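Local atomic coordinates of antifungal protein GAFP-1 (Gastrodia elata, PDB entry 1XD5), a protein that probably binds mannose as a monomeric monocot lectin of the bulb-type family and acts as an antifungal protein in the orchid Gastrodia elata. Residues A[16-22]-A[85-91]; A[56-62]-A[81-85]; A[27-31]-A[43-49]; A[72-78]-A[102-106]. One frame throughout, in Å; residues are numbered along the deposited sequence.

Contact 1: residues A[16-22]-A[85-91]; sequences LAEGGYL and LILQRDR. With SO4 (sulfate ion), chain F.
Arg-91 lays its aliphatic stem across one face of the Tyr-21 ring: CG stands over the ring centre, 3.5 Å from the centroid and 8° off the normal, a CH-pi contact. The chain bends at chi3 (69°) after crossing the ring, and the guanidinium, turned 72° to it, leads away to meet edge-on a sulfate ion, probably from the crystallisation liquor, Arg-91 NH1 and NH2 each bonding one oxygen. Asp-35 forms a salt bridge with the same NH1. At the edge of the Tyr-21 ring, in its plane, lies the carbonyl of Arg-89; a water links the two, 2.6 Å from Tyr-21 OH and donating to Arg-89 O over 2.7 Å. Glu-18 OE2 sits over the face of the Arg-89 guanidinium, so its long 3.7 Å salt bridge to Arg-89 NH1 is one of charge, without a directed N-H. Deeper in, Leu-87 pushes CD2 between the hairpin arms, 3.5 Å from Leu-16 O and 3.9 Å from Tyr-21 CB, while Leu-16 CD1 meets Leu-85 CD2 at 3.8 Å. These leucines join two of the three antiparallel sheets of the monocot-lectin beta-prism II fold across its core.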
loop_
_atom_site.group_PDB
_atom_site.type_symbol
_atom_site.label_atom_id
_atom_site.label_comp_id
_atom_site.label_asym_id
_atom_site.label_seq_id
_atom_site.Cartn_x
_atom_site.Cartn_y
_atom_site.Cartn_z
ATOM N N LEU A 16 4.142 6.310 1.144
ATOM C CA LEU A 16 5.284 6.079 0.297
ATOM C C LEU A 16 5.296 7.229 -0.693
ATOM O O LEU A 16 4.237 7.685 -1.128
ATOM C CB LEU A 16 5.144 4.756 -0.451
ATOM C CG LEU A 16 4.908 3.490 0.371
ATOM C CD1 LEU A 16 4.907 2.294 -0.583
ATOM C CD2 LEU A 16 5.953 3.323 1.505
ATOM N N ALA A 17 6.484 7.699 -1.040
ATOM C CA ALA A 17 6.606 8.797 -1.977
ATOM C C ALA A 17 7.733 8.534 -2.967
ATOM O O ALA A 17 8.766 7.966 -2.611
ATOM C CB ALA A 17 6.851 10.097 -1.228
ATOM N N GLU A 18 7.515 8.945 -4.208
ATOM C CA GLU A 18 8.528 8.874 -5.248
ATOM C C GLU A 18 8.239 10.019 -6.203
ATOM O O GLU A 18 7.273 9.968 -6.960
ATOM C CB GLU A 18 8.468 7.519 -5.976
ATOM C CG GLU A 18 9.561 7.290 -7.025
ATOM C CD GLU A 18 10.948 7.726 -6.575
ATOM O OE1 GLU A 18 11.545 7.055 -5.706
ATOM O OE2 GLU A 18 11.454 8.741 -7.097
ATOM N N GLY A 19 9.053 11.069 -6.132
ATOM C CA GLY A 19 8.834 12.254 -6.933
ATOM C C GLY A 19 7.458 12.821 -6.664
ATOM O O GLY A 19 7.128 13.110 -5.519
ATOM N N GLY A 20 6.654 12.956 -7.716
ATOM C CA GLY A 20 5.301 13.480 -7.601
ATOM C C GLY A 20 4.252 12.433 -7.259
ATOM O O GLY A 20 3.058 12.738 -7.233
ATOM N N TYR A 21 4.689 11.193 -7.020
ATOM C CA TYR A 21 3.765 10.120 -6.659
ATOM C C TYR A 21 3.686 9.938 -5.158
ATOM O O TYR A 21 4.704 9.919 -4.456
ATOM C CB TYR A 21 4.154 8.788 -7.322
ATOM C CG TYR A 21 4.360 8.861 -8.820
ATOM C CD1 TYR A 21 5.371 8.128 -9.432
ATOM C CD2 TYR A 21 3.538 9.659 -9.626
ATOM C CE1 TYR A 21 5.567 8.186 -10.805
ATOM C CE2 TYR A 21 3.729 9.729 -10.999
ATOM C CZ TYR A 21 4.742 8.986 -11.579
ATOM O OH TYR A 21 4.936 9.048 -12.931
ATOM N N LEU A 22 2.457 9.789 -4.673
ATOM C CA LEU A 22 2.203 9.676 -3.252
ATOM C C LEU A 22 1.200 8.565 -3.027
ATOM O O LEU A 22 0.095 8.616 -3.563
ATOM C CB LEU A 22 1.639 10.999 -2.720
ATOM C CG LEU A 22 1.376 11.115 -1.215
ATOM C CD1 LEU A 22 2.693 11.221 -0.457
ATOM C CD2 LEU A 22 0.514 12.333 -0.948
ATOM N N LEU A 85 6.485 -3.655 -0.049
ATOM C CA LEU A 85 5.639 -2.833 -0.901
ATOM C C LEU A 85 6.482 -1.665 -1.416
ATOM O O LEU A 85 7.187 -1.024 -0.642
ATOM C CB LEU A 85 4.474 -2.290 -0.076
ATOM C CG LEU A 85 3.478 -1.385 -0.796
ATOM C CD1 LEU A 85 2.627 -2.206 -1.752
ATOM C CD2 LEU A 85 2.610 -0.666 0.231
ATOM N N ILE A 86 6.420 -1.393 -2.714
ATOM C CA ILE A 86 7.221 -0.306 -3.261
ATOM C C ILE A 86 6.428 0.543 -4.247
ATOM O O ILE A 86 5.673 0.016 -5.073
ATOM C CB ILE A 86 8.546 -0.843 -3.889
ATOM C CG1 ILE A 86 9.465 0.315 -4.310
ATOM C CG2 ILE A 86 8.259 -1.813 -5.050
ATOM C CD1 ILE A 86 10.893 -0.091 -4.586
ATOM N N LEU A 87 6.590 1.858 -4.128
ATOM C CA LEU A 87 6.094 2.792 -5.128
ATOM C C LEU A 87 7.194 3.013 -6.173
ATOM O O LEU A 87 8.219 3.636 -5.895
ATOM C CB LEU A 87 5.665 4.098 -4.452
ATOM C CG LEU A 87 5.164 5.289 -5.281
ATOM C CD1 LEU A 87 4.164 4.876 -6.320
ATOM C CD2 LEU A 87 4.570 6.353 -4.365
ATOM N N GLN A 88 6.982 2.474 -7.370
ATOM C CA GLN A 88 7.998 2.489 -8.406
ATOM C C GLN A 88 8.025 3.801 -9.180
ATOM O O GLN A 88 7.045 4.556 -9.198
ATOM C CB GLN A 88 7.789 1.326 -9.373
ATOM C CG GLN A 88 7.784 -0.038 -8.699
ATOM C CD GLN A 88 7.739 -1.168 -9.698
ATOM O OE1 GLN A 88 7.287 -0.998 -10.846
ATOM N NE2 GLN A 88 8.208 -2.320 -9.278
ATOM N N ARG A 89 9.156 4.049 -9.830
ATOM C CA ARG A 89 9.322 5.237 -10.651
ATOM C C ARG A 89 8.413 5.231 -11.890
ATOM O O ARG A 89 8.218 6.269 -12.507
ATOM C CB ARG A 89 10.789 5.389 -11.054
ATOM C CG ARG A 89 11.662 5.961 -9.932
ATOM C CD ARG A 89 13.144 5.865 -10.219
ATOM N NE ARG A 89 13.973 6.416 -9.150
ATOM C CZ ARG A 89 14.316 7.697 -9.040
ATOM N NH1 ARG A 89 13.889 8.593 -9.920
ATOM N NH2 ARG A 89 15.083 8.084 -8.029
ATOM N N ASP A 90 7.866 4.070 -12.254
ATOM C CA ASP A 90 6.882 3.999 -13.342
ATOM C C ASP A 90 5.443 4.140 -12.821
ATOM O O ASP A 90 4.481 3.890 -13.560
ATOM C CB ASP A 90 7.049 2.712 -14.156
ATOM C CG ASP A 90 6.592 1.466 -13.395
ATOM O OD1 ASP A 90 6.400 1.541 -12.165
ATOM O OD2 ASP A 90 6.407 0.362 -13.952
ATOM N N ARG A 91 5.314 4.536 -11.550
ATOM C CA ARG A 91 4.019 4.791 -10.895
ATOM C C ARG A 91 3.235 3.537 -10.484
ATOM O O ARG A 91 2.127 3.649 -9.950
ATOM C CB ARG A 91 3.132 5.719 -11.743
ATOM C CG ARG A 91 2.143 6.539 -10.919
ATOM C CD ARG A 91 1.163 7.344 -11.751
ATOM N NE ARG A 91 0.203 6.488 -12.446
ATOM C CZ ARG A 91 -0.853 6.939 -13.123
ATOM N NH1 ARG A 91 -1.107 8.244 -13.189
ATOM N NH2 ARG A 91 -1.655 6.083 -13.735
HETATM S S SO4 F . -4.191 8.139 -15.464
HETATM O O1 SO4 F . -4.210 7.883 -16.888
HETATM O O2 SO4 F . -4.186 6.866 -14.754
HETATM O O3 SO4 F . -5.389 8.872 -15.077
HETATM O O4 SO4 F . -3.000 8.922 -15.140
HETATM O O HOH W 1 6.558 7.474 -14.210
#

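Contact 2: residues A[56-62]-A[81-85]; sequences MQNDGNL and GNYYL
Asn-58 O is approached by two groups of 81-85: Gly-81 N donates to it at 2.9 Å, nearly in line with the carbonyl, and the Tyr-83 ring turns its edge to it, CE1 at 3.3 Å and the oxygen in the ring plane. One face of that ring is covered by Gly-60 CA, a CH-pi contact 3.9 Å from the centroid and offset toward the rim. Gly-60 has a positive phi of 91°, and its bare CA lets the turn lie close on the ring. The hydroxyl of Tyr-83 bonds Gln-79 O, which helps to fix the ring. Below it the contact becomes apolar. Met-56, bent at chi2 and chi3, brings SD to 4.0 Å from Leu-85 CB, and its methyl CE packs 4.2 Å from Tyr-83 CB; Leu-62 CD1 meets Leu-85 CD2 at 4.0 Å, the two chains crossing at about a right angle. Within the turn, Asp-59 OD1 takes Gln-57 NE2 (3.2 Å) and Asn-61 N (3.0 Å) from opposite faces of the carboxylate plane, the latter closing an Asx turn. Gln-57, Asp-59 and Asn-61, with Tyr-65 bonded to Gln-57 OE1, match the QxDxNxVxY signature of a probable mannose site. The chemistry implies a turn probably braced by its own side-chain bonds, its carboxylate oxygen already accepting two N-H groups, and held against 81-85 by one backbone hydrogen bond, the Tyr-83 ring and apolar packing on Leu-85.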
loop_
_atom_site.group_PDB
_atom_site.type_symbol
_atom_site.label_atom_id
_atom_site.label_comp_id
_atom_site.label_asym_id
_atom_site.label_seq_id
_atom_site.Cartn_x
_atom_site.Cartn_y
_atom_site.Cartn_z
ATOM N N MET A 56 2.037 -3.975 6.025
ATOM C CA MET A 56 2.597 -4.940 5.097
ATOM C C MET A 56 2.953 -6.144 5.962
ATOM O O MET A 56 3.900 -6.086 6.748
ATOM C CB MET A 56 3.836 -4.361 4.392
ATOM C CG MET A 56 4.542 -5.307 3.406
ATOM S SD MET A 56 3.556 -5.682 1.931
ATOM C CE MET A 56 2.967 -7.351 2.292
ATOM N N GLN A 57 2.176 -7.214 5.836
ATOM C CA GLN A 57 2.324 -8.379 6.703
ATOM C C GLN A 57 3.367 -9.375 6.207
ATOM O O GLN A 57 3.688 -9.433 5.019
ATOM C CB GLN A 57 0.968 -9.072 6.899
ATOM C CG GLN A 57 -0.078 -8.139 7.537
ATOM C CD GLN A 57 -1.372 -8.832 7.911
ATOM O OE1 GLN A 57 -2.147 -8.294 8.685
ATOM N NE2 GLN A 57 -1.616 -10.006 7.349
ATOM N N ASN A 58 3.880 -10.166 7.142
ATOM C CA ASN A 58 4.846 -11.214 6.840
ATOM C C ASN A 58 4.286 -12.351 5.989
ATOM O O ASN A 58 5.043 -13.114 5.399
ATOM C CB ASN A 58 5.446 -11.757 8.143
ATOM C CG ASN A 58 6.500 -10.825 8.716
ATOM O OD1 ASN A 58 7.359 -10.319 7.988
ATOM N ND2 ASN A 58 6.426 -10.575 10.014
ATOM N N ASP A 59 2.965 -12.463 5.914
ATOM C CA ASP A 59 2.362 -13.477 5.040
ATOM C C ASP A 59 2.092 -12.955 3.629
ATOM O O ASP A 59 1.510 -13.654 2.798
ATOM C CB ASP A 59 1.099 -14.078 5.668
ATOM C CG ASP A 59 -0.012 -13.062 5.857
ATOM O OD1 ASP A 59 0.161 -11.886 5.463
ATOM O OD2 ASP A 59 -1.088 -13.350 6.413
ATOM N N GLY A 60 2.528 -11.725 3.364
ATOM C CA GLY A 60 2.418 -11.142 2.040
ATOM C C GLY A 60 1.130 -10.376 1.822
ATOM O O GLY A 60 0.916 -9.816 0.745
ATOM N N ASN A 61 0.265 -10.376 2.829
ATOM C CA ASN A 61 -0.991 -9.630 2.759
ATOM C C ASN A 61 -0.776 -8.163 3.107
ATOM O O ASN A 61 -0.033 -7.844 4.038
ATOM C CB ASN A 61 -2.012 -10.228 3.719
ATOM C CG ASN A 61 -3.447 -10.145 3.197
ATOM O OD1 ASN A 61 -3.706 -9.638 2.102
ATOM N ND2 ASN A 61 -4.390 -10.654 3.993
ATOM N N LEU A 62 -1.436 -7.277 2.370
ATOM C CA LEU A 62 -1.399 -5.849 2.677
ATOM C C LEU A 62 -2.755 -5.481 3.228
ATOM O O LEU A 62 -3.773 -5.677 2.561
ATOM C CB LEU A 62 -1.119 -5.027 1.411
ATOM C CG LEU A 62 -1.005 -3.507 1.574
ATOM C CD1 LEU A 62 0.309 -3.154 2.266
ATOM C CD2 LEU A 62 -1.089 -2.806 0.204
ATOM N N GLY A 81 7.277 -14.843 4.793
ATOM C CA GLY A 81 8.556 -14.568 4.171
ATOM C C GLY A 81 8.875 -13.095 4.300
ATOM O O GLY A 81 8.236 -12.384 5.073
ATOM N N ASN A 82 9.870 -12.658 3.541
ATOM C CA ASN A 82 10.226 -11.254 3.450
ATOM C C ASN A 82 9.583 -10.686 2.203
ATOM O O ASN A 82 9.860 -11.140 1.085
ATOM C CB ASN A 82 11.744 -11.084 3.380
ATOM C CG ASN A 82 12.407 -11.260 4.729
ATOM O OD1 ASN A 82 12.208 -10.458 5.652
ATOM N ND2 ASN A 82 13.202 -12.312 4.856
ATOM N N TYR A 83 8.694 -9.721 2.400
ATOM C CA TYR A 83 8.042 -9.045 1.286
ATOM C C TYR A 83 8.236 -7.554 1.470
ATOM O O TYR A 83 8.519 -7.093 2.577
ATOM C CB TYR A 83 6.548 -9.384 1.245
ATOM C CG TYR A 83 6.258 -10.864 1.127
ATOM C CD1 TYR A 83 5.979 -11.632 2.262
ATOM C CD2 TYR A 83 6.282 -11.500 -0.112
ATOM C CE1 TYR A 83 5.731 -12.995 2.161
ATOM C CE2 TYR A 83 6.027 -12.862 -0.228
ATOM C CZ TYR A 83 5.761 -13.602 0.914
ATOM O OH TYR A 83 5.500 -14.945 0.799
ATOM N N TYR A 84 8.097 -6.791 0.392
ATOM C CA TYR A 84 8.068 -5.340 0.532
ATOM C C TYR A 84 7.108 -4.750 -0.462
ATOM O O TYR A 84 6.920 -5.291 -1.548
ATOM C CB TYR A 84 9.463 -4.698 0.411
ATOM C CG TYR A 84 10.155 -4.944 -0.904
ATOM C CD1 TYR A 84 10.860 -6.119 -1.121
ATOM C CD2 TYR A 84 10.126 -3.995 -1.924
ATOM C CE1 TYR A 84 11.503 -6.365 -2.331
ATOM C CE2 TYR A 84 10.772 -4.231 -3.150
ATOM C CZ TYR A 84 11.462 -5.423 -3.328
ATOM O OH TYR A 84 12.096 -5.703 -4.507
ATOM N N LEU A 85 6.485 -3.655 -0.049
ATOM C CA LEU A 85 5.639 -2.833 -0.901
ATOM C C LEU A 85 6.482 -1.665 -1.416
ATOM O O LEU A 85 7.187 -1.024 -0.642
ATOM C CB LEU A 85 4.474 -2.290 -0.076
ATOM C CG LEU A 85 3.478 -1.385 -0.796
ATOM C CD1 LEU A 85 2.627 -2.206 -1.752
ATOM C CD2 LEU A 85 2.610 -0.666 0.231
#

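Contact 3: residues A[27-31]-A[43-49]; sequences NDCNL and SGTNGKA. With SO4 (sulfate ion), chain E.
Thr-45 OG1 donates to Cys-29 O over 2.6 Å, tilted 24° from the carbonyl plane, and itself accepts from Ser-43 OG at 2.7 Å. Ser-43 OG in turn receives Leu-31 N (2.9 Å), so a chain of hydrogen bonds runs from one backbone N-H through two hydroxyls to a backbone carbonyl two residues earlier. Both hydroxyls are set for this by chi1 near +50°, which places each oxygen between its own backbone N and carbonyl carbon. Ser-43 N returns a bond to Leu-31 O, while at the far end Gly-47 N reaches Asp-28 O at 2.8 Å, in the carbonyl plane, joined by a CA-H...O contact from Asn-46. Cys-29 SG lies against Ala-49, 3.9 Å from its CB, and is tied to Cys-52 by the disulfide.

The second shell shapes the 27-31 loop. Asp-28 OD1 takes Asn-30 N at 3.0 Å from above the carboxylate plane, an Asx turn, and also accepts from Gln-26 NE2. A type II turn from Thr-45 to Lys-48 presents Gly-47, and Asn-46 ND2 bonds a sulfate ion at 3.2 Å. Gln-26, Asp-28 and Asn-30 match the start of the QxDxNxVxY motif that forms mannose sites in monocot lectins, so this is probably the turn of such a site, bonded to 43-49 where the chain leaves strand 38-42.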
loop_
_atom_site.group_PDB
_atom_site.type_symbol
_atom_site.label_atom_id
_atom_site.label_comp_id
_atom_site.label_asym_id
_atom_site.label_seq_id
_atom_site.Cartn_x
_atom_site.Cartn_y
_atom_site.Cartn_z
ATOM N N ASN A 27 -6.450 9.600 6.911
ATOM C CA ASN A 27 -7.259 9.631 8.117
ATOM C C ASN A 27 -8.710 9.197 7.883
ATOM O O ASN A 27 -9.377 8.749 8.815
ATOM C CB ASN A 27 -7.200 11.016 8.781
ATOM C CG ASN A 27 -7.752 11.013 10.213
ATOM O OD1 ASN A 27 -8.591 11.840 10.562
ATOM N ND2 ASN A 27 -7.299 10.082 11.027
ATOM N N ASP A 28 -9.197 9.335 6.650
ATOM C CA ASP A 28 -10.548 8.869 6.332
ATOM C C ASP A 28 -10.579 7.368 5.991
ATOM O O ASP A 28 -11.627 6.838 5.603
ATOM C CB ASP A 28 -11.185 9.706 5.216
ATOM C CG ASP A 28 -10.549 9.472 3.846
ATOM O OD1 ASP A 28 -9.520 8.766 3.746
ATOM O OD2 ASP A 28 -11.012 9.986 2.805
ATOM N N CYS A 29 -9.427 6.707 6.148
ATOM C CA CYS A 29 -9.246 5.267 5.884
ATOM C C CYS A 29 -9.220 4.857 4.409
ATOM O O CYS A 29 -9.226 3.661 4.089
ATOM C CB CYS A 29 -10.246 4.406 6.679
ATOM S SG CYS A 29 -9.826 4.346 8.436
ATOM N N ASN A 30 -9.175 5.843 3.514
ATOM C CA ASN A 30 -8.971 5.571 2.099
ATOM C C ASN A 30 -7.488 5.401 1.845
ATOM O O ASN A 30 -6.677 6.183 2.347
ATOM C CB ASN A 30 -9.504 6.731 1.248
ATOM C CG ASN A 30 -10.057 6.283 -0.098
ATOM O OD1 ASN A 30 -10.501 7.120 -0.908
ATOM N ND2 ASN A 30 -10.053 4.989 -0.348
ATOM N N LEU A 31 -7.130 4.377 1.081
ATOM C CA LEU A 31 -5.759 4.191 0.642
ATOM C C LEU A 31 -5.698 4.715 -0.791
ATOM O O LEU A 31 -6.405 4.217 -1.667
ATOM C CB LEU A 31 -5.383 2.710 0.695
ATOM C CG LEU A 31 -4.005 2.304 0.156
ATOM C CD1 LEU A 31 -2.860 3.006 0.926
ATOM C CD2 LEU A 31 -3.860 0.780 0.212
ATOM N N SER A 43 -8.451 2.465 -2.633
ATOM C CA SER A 43 -9.083 1.268 -2.100
ATOM C C SER A 43 -10.604 1.457 -2.006
ATOM O O SER A 43 -11.354 0.481 -1.972
ATOM C CB SER A 43 -8.519 0.949 -0.723
ATOM O OG SER A 43 -8.632 2.081 0.122
ATOM N N GLY A 44 -11.040 2.714 -1.951
ATOM C CA GLY A 44 -12.451 3.052 -1.863
ATOM C C GLY A 44 -13.017 2.790 -0.482
ATOM O O GLY A 44 -14.187 2.435 -0.345
ATOM N N THR A 45 -12.193 2.975 0.549
ATOM C CA THR A 45 -12.610 2.664 1.915
ATOM C C THR A 45 -12.738 3.915 2.778
ATOM O O THR A 45 -12.707 3.826 4.012
ATOM C CB THR A 45 -11.624 1.666 2.561
ATOM O OG1 THR A 45 -10.286 2.072 2.274
ATOM C CG2 THR A 45 -11.741 0.280 1.895
ATOM N N ASN A 46 -12.844 5.078 2.132
ATOM C CA ASN A 46 -13.126 6.323 2.847
ATOM C C ASN A 46 -14.398 6.162 3.670
ATOM O O ASN A 46 -15.407 5.639 3.171
ATOM C CB ASN A 46 -13.281 7.504 1.884
ATOM C CG ASN A 46 -14.299 7.236 0.769
ATOM O OD1 ASN A 46 -14.077 6.397 -0.091
ATOM N ND2 ASN A 46 -15.409 7.957 0.789
ATOM N N GLY A 47 -14.331 6.573 4.931
ATOM C CA GLY A 47 -15.499 6.570 5.787
ATOM C C GLY A 47 -15.810 5.251 6.474
ATOM O O GLY A 47 -16.749 5.205 7.264
ATOM N N LYS A 48 -15.038 4.195 6.196
ATOM C CA LYS A 48 -15.265 2.888 6.844
ATOM C C LYS A 48 -14.910 2.937 8.323
ATOM O O LYS A 48 -15.465 2.199 9.142
ATOM C CB LYS A 48 -14.462 1.781 6.161
ATOM C CG LYS A 48 -14.884 1.478 4.738
ATOM C CD LYS A 48 -16.269 0.873 4.668
ATOM C CE LYS A 48 -16.524 0.306 3.275
ATOM N NZ LYS A 48 -17.870 -0.313 3.182
ATOM N N ALA A 49 -13.967 3.815 8.643
ATOM C CA ALA A 49 -13.506 4.053 10.000
ATOM C C ALA A 49 -12.570 5.252 9.893
ATOM O O ALA A 49 -12.480 5.869 8.830
ATOM C CB ALA A 49 -12.769 2.828 10.535
HETATM S S SO4 E . -16.888 9.857 3.901
HETATM O O1 SO4 E . -17.742 9.361 2.839
HETATM O O2 SO4 E . -17.265 9.181 5.126
HETATM O O3 SO4 E . -17.047 11.297 4.056
HETATM O O4 SO4 E . -15.497 9.550 3.616
#

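Contact 4: residues A[72-78]-A[102-106]; sequences WASNTNR and AIWAT
Trp-104 lies under Ser-74, whose CB rests over one face of the five-membered ring, 3.7 Å from its centroid and 10° off the normal. Beside it Thr-76 CG2 comes to 3.5 Å from Trp-104 CD1, the two side chains crossing at about a right angle; CG2 is anti to the carbonyl carbon of Thr-76, which leaves OG1 on its other branch to accept from Ser-74 OG. Those hydroxyls are thus turned to the polar loop, with Leu-62 N at Ser-74 and Gly-60 O at Thr-76, while the carbons face the indole. From the opposite direction Trp-72 meets the far end of Trp-104: CZ2 of Trp-104 lies in the plane of the Trp-72 ring at its edge, 3.9 Å from CH2. Trp-41 touches both, and each of the three stands on the last strand of its own sheet, the tryptophan cluster expected where the three sheets of a beta-prism II lectin converge. Farther out, Ile-103 turns CG2 to the guanidinium of Arg-78, over its centre and 3.8 Å from CZ. Arg-78 is bent at chi3, which sets one face of its guanidinium over that methyl, and Tyr-83 packs against the same arginine.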
loop_
_atom_site.group_PDB
_atom_site.type_symbol
_atom_site.label_atom_id
_atom_site.label_comp_id
_atom_site.label_asym_id
_atom_site.label_seq_id
_atom_site.Cartn_x
_atom_site.Cartn_y
_atom_site.Cartn_z
ATOM N N TRP A 72 -9.720 -3.619 4.941
ATOM C CA TRP A 72 -9.490 -3.935 3.538
ATOM C C TRP A 72 -8.184 -4.712 3.464
ATOM O O TRP A 72 -7.297 -4.513 4.294
ATOM C CB TRP A 72 -9.389 -2.623 2.745
ATOM C CG TRP A 72 -9.047 -2.711 1.293
ATOM C CD1 TRP A 72 -9.911 -2.630 0.239
ATOM C CD2 TRP A 72 -7.733 -2.841 0.722
ATOM N NE1 TRP A 72 -9.221 -2.712 -0.950
ATOM C CE2 TRP A 72 -7.883 -2.845 -0.682
ATOM C CE3 TRP A 72 -6.440 -2.949 1.258
ATOM C CZ2 TRP A 72 -6.795 -2.958 -1.555
ATOM C CZ3 TRP A 72 -5.359 -3.075 0.389
ATOM C CH2 TRP A 72 -5.548 -3.075 -1.003
ATOM N N ALA A 73 -8.067 -5.574 2.459
ATOM C CA ALA A 73 -6.855 -6.357 2.263
ATOM C C ALA A 73 -6.614 -6.621 0.783
ATOM O O ALA A 73 -7.557 -6.714 -0.010
ATOM C CB ALA A 73 -6.929 -7.676 3.044
ATOM N N SER A 74 -5.338 -6.747 0.425
ATOM C CA SER A 74 -4.955 -7.120 -0.929
ATOM C C SER A 74 -5.354 -8.569 -1.194
ATOM O O SER A 74 -5.510 -8.959 -2.344
ATOM C CB SER A 74 -3.453 -6.920 -1.144
ATOM O OG SER A 74 -2.702 -7.768 -0.286
ATOM N N ASN A 75 -5.545 -9.345 -0.124
ATOM C CA ASN A 75 -5.890 -10.774 -0.214
ATOM C C ASN A 75 -4.792 -11.586 -0.895
ATOM O O ASN A 75 -5.062 -12.540 -1.630
ATOM C CB ASN A 75 -7.235 -11.006 -0.922
ATOM C CG ASN A 75 -8.414 -10.414 -0.169
ATOM O OD1 ASN A 75 -9.345 -9.878 -0.782
ATOM N ND2 ASN A 75 -8.385 -10.499 1.151
ATOM N N THR A 76 -3.549 -11.187 -0.650
ATOM C CA THR A 76 -2.395 -11.842 -1.250
ATOM C C THR A 76 -1.622 -12.632 -0.197
ATOM O O THR A 76 -0.425 -12.905 -0.366
ATOM C CB THR A 76 -1.488 -10.802 -1.911
ATOM O OG1 THR A 76 -1.233 -9.732 -0.984
ATOM C CG2 THR A 76 -2.221 -10.124 -3.071
ATOM N N ASN A 77 -2.309 -12.987 0.888
ATOM C CA ASN A 77 -1.745 -13.860 1.923
ATOM C C ASN A 77 -1.226 -15.164 1.322
ATOM O O ASN A 77 -1.869 -15.767 0.469
ATOM C CB ASN A 77 -2.760 -14.146 3.040
ATOM C CG ASN A 77 -4.080 -14.707 2.514
ATOM O OD1 ASN A 77 -4.430 -15.864 2.784
ATOM N ND2 ASN A 77 -4.819 -13.893 1.773
ATOM N N ARG A 78 -0.032 -15.559 1.749
ATOM C CA ARG A 78 0.583 -16.809 1.329
ATOM C C ARG A 78 1.483 -17.275 2.474
ATOM O O ARG A 78 1.199 -16.997 3.634
ATOM C CB ARG A 78 1.365 -16.631 0.020
ATOM C CG ARG A 78 2.204 -15.352 -0.074
ATOM C CD ARG A 78 3.116 -15.297 -1.290
ATOM N NE ARG A 78 2.377 -15.228 -2.546
ATOM C CZ ARG A 78 2.799 -15.734 -3.703
ATOM N NH1 ARG A 78 3.970 -16.359 -3.778
ATOM N NH2 ARG A 78 2.045 -15.612 -4.797
ATOM N N ALA A 102 6.649 -10.239 -8.450
ATOM C CA ALA A 102 5.511 -9.446 -7.988
ATOM C C ALA A 102 4.393 -10.378 -7.535
ATOM O O ALA A 102 4.067 -11.354 -8.232
ATOM C CB ALA A 102 5.017 -8.525 -9.093
ATOM N N ILE A 103 3.818 -10.092 -6.369
ATOM C CA ILE A 103 2.669 -10.861 -5.888
ATOM C C ILE A 103 1.381 -10.027 -5.857
ATOM O O ILE A 103 0.286 -10.570 -5.693
ATOM C CB ILE A 103 2.948 -11.539 -4.513
ATOM C CG1 ILE A 103 2.963 -10.519 -3.378
ATOM C CG2 ILE A 103 4.242 -12.376 -4.549
ATOM C CD1 ILE A 103 2.802 -11.134 -1.986
ATOM N N TRP A 104 1.523 -8.714 -6.033
ATOM C CA TRP A 104 0.387 -7.802 -6.097
ATOM C C TRP A 104 0.843 -6.507 -6.747
ATOM O O TRP A 104 2.004 -6.127 -6.607
ATOM C CB TRP A 104 -0.145 -7.514 -4.693
ATOM C CG TRP A 104 -1.408 -6.692 -4.652
ATOM C CD1 TRP A 104 -2.699 -7.120 -4.895
ATOM C CD2 TRP A 104 -1.502 -5.299 -4.350
ATOM N NE1 TRP A 104 -3.580 -6.070 -4.745
ATOM C CE2 TRP A 104 -2.875 -4.943 -4.407
ATOM C CE3 TRP A 104 -0.564 -4.309 -4.014
ATOM C CZ2 TRP A 104 -3.325 -3.641 -4.160
ATOM C CZ3 TRP A 104 -1.017 -3.010 -3.759
ATOM C CH2 TRP A 104 -2.381 -2.691 -3.840
ATOM N N ALA A 105 -0.077 -5.839 -7.438
ATOM C CA ALA A 105 0.182 -4.528 -8.020
ATOM C C ALA A 105 -1.109 -3.735 -8.136
ATOM O O ALA A 105 -2.193 -4.316 -8.237
ATOM C CB ALA A 105 0.840 -4.672 -9.398
ATOM N N THR A 106 -0.993 -2.409 -8.127
ATOM C CA THR A 106 -2.141 -1.538 -8.372
ATOM C C THR A 106 -2.403 -1.424 -9.868
ATOM O O THR A 106 -3.487 -0.997 -10.274
ATOM C CB THR A 106 -1.914 -0.138 -7.786
ATOM O OG1 THR A 106 -0.632 0.340 -8.212
ATOM C CG2 THR A 106 -1.815 -0.180 -6.264
#

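How the contacts relate
Contacts 1, 2 and 3 each include part of one of the three QxDxNxVxY sequences, the probable mannose sites, each on a different sheet; the centres of these contacts lie 18 to 21 Å apart. Contact 4 ties them together from nearer the middle. It is closest to contact 2, about 9 Å between centres, where Asp-59 O meets Arg-78 N at 2.7 Å in a probable hydrogen bond. Trp-72 carries it to contact 3, its NE1 3.7 Å from Ser-43 CB, and Trp-104 CZ3 to contact 1 through Leu-85 CD1 at 4.2 Å. Leu-85 also belongs to contact 2, so strand 84-87 serves both. The sulfates at contacts 1 and 3 are probably crystallisation ions.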